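Local coordinates for yfhH hypothetical protein (Bacillus subtilis, PDB 1SF9), which is of uncharacterised function but, as a homodimer of the DUF1811 family, has been proposed to act as a transcriptional regulator, at residues Glu117-Pro120 against Ile121-Gln125. Sequence-based numbering, arbitrary orientation. Where two conformers were deposited one is given.
Sequences EALP and ISVLQ
Val123 folds back over the carbonyl of Pro120 as the chain leaves strand 115-120 and winds through a single 3-10 turn. Val123 N donates to Pro120 O at 3.1 Å, and the bond is almost straight at the hydrogen (174°), although the donor stands above the carbonyl plane instead of lying within it. The same oxygen is also met by a methyl: Val123 CG2 comes to 3.3 Å from Pro120 O. With CG1 anti to the carbonyl carbon of its own residue (chi1 -50°), CG2 falls between the backbone N and that carbon, which turns it back toward the strand, where Val123 CG2 also lies 3.9 Å from Leu119 CB. A second turn bond, from Leu124 N to Ile121 O at 3.2 Å, carries the winding one residue further. Close packing is thus concentrated around the Pro120 carbonyl, whereas the leucines touch more loosely, Leu119 CD1 lying 4.3 Å from Leu124 CD2. The Pro120 ring, itself partly exposed, lies near the Ser122 hydroxyl in one of its two conformers, but Ser122 OG is hydrogen-bonded to Thr68 O of helix 57-74. Ile121 CB points away from the strand end, and its buried side chain packs on Leu75 and Tyr80; Leu124 is likewise buried, against Phe95 and Ile97, while Leu119, Pro120 and Val123 keep some access to solvent. In this way a short 3-10 turn joins the two outermost strands of a five-stranded antiparallel sheet, 115-120 and 124-126, a connection resembling the 3-10 link between the last two strands of small SH3-like barrels.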
loop_
_atom_site.group_PDB
_atom_site.type_symbol
_atom_site.label_atom_id
_atom_site.label_comp_id
_atom_site.label_asym_id
_atom_site.label_seq_id
_atom_site.Cartn_x
_atom_site.Cartn_y
_atom_site.Cartn_z
ATOM N N GLU A 117 -8.879 -2.371 -10.842
ATOM C CA GLU A 117 -8.723 -2.039 -9.447
ATOM C C GLU A 117 -7.392 -1.428 -9.119
ATOM O O GLU A 117 -6.482 -1.426 -9.948
ATOM C CB GLU A 117 -8.902 -3.283 -8.641
ATOM C CG GLU A 117 -8.041 -4.392 -9.136
ATOM C CD GLU A 117 -7.668 -5.279 -8.015
ATOM O OE1 GLU A 117 -7.811 -6.515 -8.129
ATOM O OE2 GLU A 117 -7.233 -4.699 -7.018
ATOM N N ALA A 118 -7.258 -0.932 -7.894
ATOM C CA ALA A 118 -6.003 -0.271 -7.554
ATOM C C ALA A 118 -5.236 -0.922 -6.433
ATOM O O ALA A 118 -5.834 -1.260 -5.416
ATOM C CB ALA A 118 -6.289 1.158 -7.168
ATOM N N LEU A 119 -3.921 -1.074 -6.623
ATOM C CA LEU A 119 -3.029 -1.619 -5.582
ATOM C C LEU A 119 -1.838 -0.697 -5.380
ATOM O O LEU A 119 -1.344 -0.079 -6.330
ATOM C CB LEU A 119 -2.455 -2.985 -5.974
ATOM C CG LEU A 119 -3.432 -4.153 -6.067
ATOM C CD1 LEU A 119 -2.714 -5.367 -6.674
ATOM C CD2 LEU A 119 -3.950 -4.476 -4.677
ATOM N N PRO A 120 -1.341 -0.589 -4.132
ATOM C CA PRO A 120 -0.179 0.283 -3.897
ATOM C C PRO A 120 1.019 -0.334 -4.619
ATOM O O PRO A 120 1.148 -1.551 -4.661
ATOM C CB PRO A 120 0.006 0.226 -2.389
ATOM C CG PRO A 120 -1.365 -0.144 -1.860
ATOM C CD PRO A 120 -1.839 -1.162 -2.870
ATOM N N ILE A 121 1.899 0.483 -5.189
ATOM C CA ILE A 121 3.031 -0.091 -5.904
ATOM C C ILE A 121 3.956 -0.939 -5.036
ATOM O O ILE A 121 4.690 -1.770 -5.541
ATOM C CB ILE A 121 3.839 0.977 -6.688
ATOM C CG1 ILE A 121 4.275 2.110 -5.766
ATOM C CG2 ILE A 121 2.982 1.527 -7.822
ATOM C CD1 ILE A 121 5.124 3.178 -6.480
ATOM N N SER A 122 3.889 -0.760 -3.720
ATOM C CA SER A 122 4.720 -1.531 -2.813
ATOM C C SER A 122 4.381 -3.026 -2.755
ATOM O O SER A 122 5.175 -3.797 -2.227
ATOM C CB SER A 122 4.633 -0.959 -1.394
ATOM O OG SER A 122 3.280 -0.748 -1.063
ATOM N N VAL A 123 3.223 -3.435 -3.274
ATOM C CA VAL A 123 2.876 -4.857 -3.233
ATOM C C VAL A 123 3.152 -5.554 -4.558
ATOM O O VAL A 123 2.898 -6.739 -4.691
ATOM C CB VAL A 123 1.373 -5.118 -2.818
ATOM C CG1 VAL A 123 1.033 -4.350 -1.544
ATOM C CG2 VAL A 123 0.414 -4.722 -3.913
ATOM N N LEU A 124 3.690 -4.825 -5.536
ATOM C CA LEU A 124 3.990 -5.430 -6.833
ATOM C C LEU A 124 5.431 -5.908 -6.907
ATOM O O LEU A 124 6.371 -5.123 -6.777
ATOM C CB LEU A 124 3.720 -4.436 -7.957
ATOM C CG LEU A 124 2.273 -3.955 -8.016
ATOM C CD1 LEU A 124 2.151 -3.023 -9.228
ATOM C CD2 LEU A 124 1.284 -5.125 -8.161
ATOM N N GLN A 125 5.603 -7.215 -7.103
ATOM C CA GLN A 125 6.943 -7.783 -7.185
ATOM C C GLN A 125 7.224 -8.216 -8.616
ATOM O O GLN A 125 6.370 -8.790 -9.277
ATOM C CB GLN A 125 7.060 -8.990 -6.253
ATOM C CG GLN A 125 6.749 -8.673 -4.785
ATOM C CD GLN A 125 7.481 -7.438 -4.260
ATOM O OE1 GLN A 125 8.705 -7.309 -4.401
ATOM N NE2 GLN A 125 6.728 -6.523 -3.639
#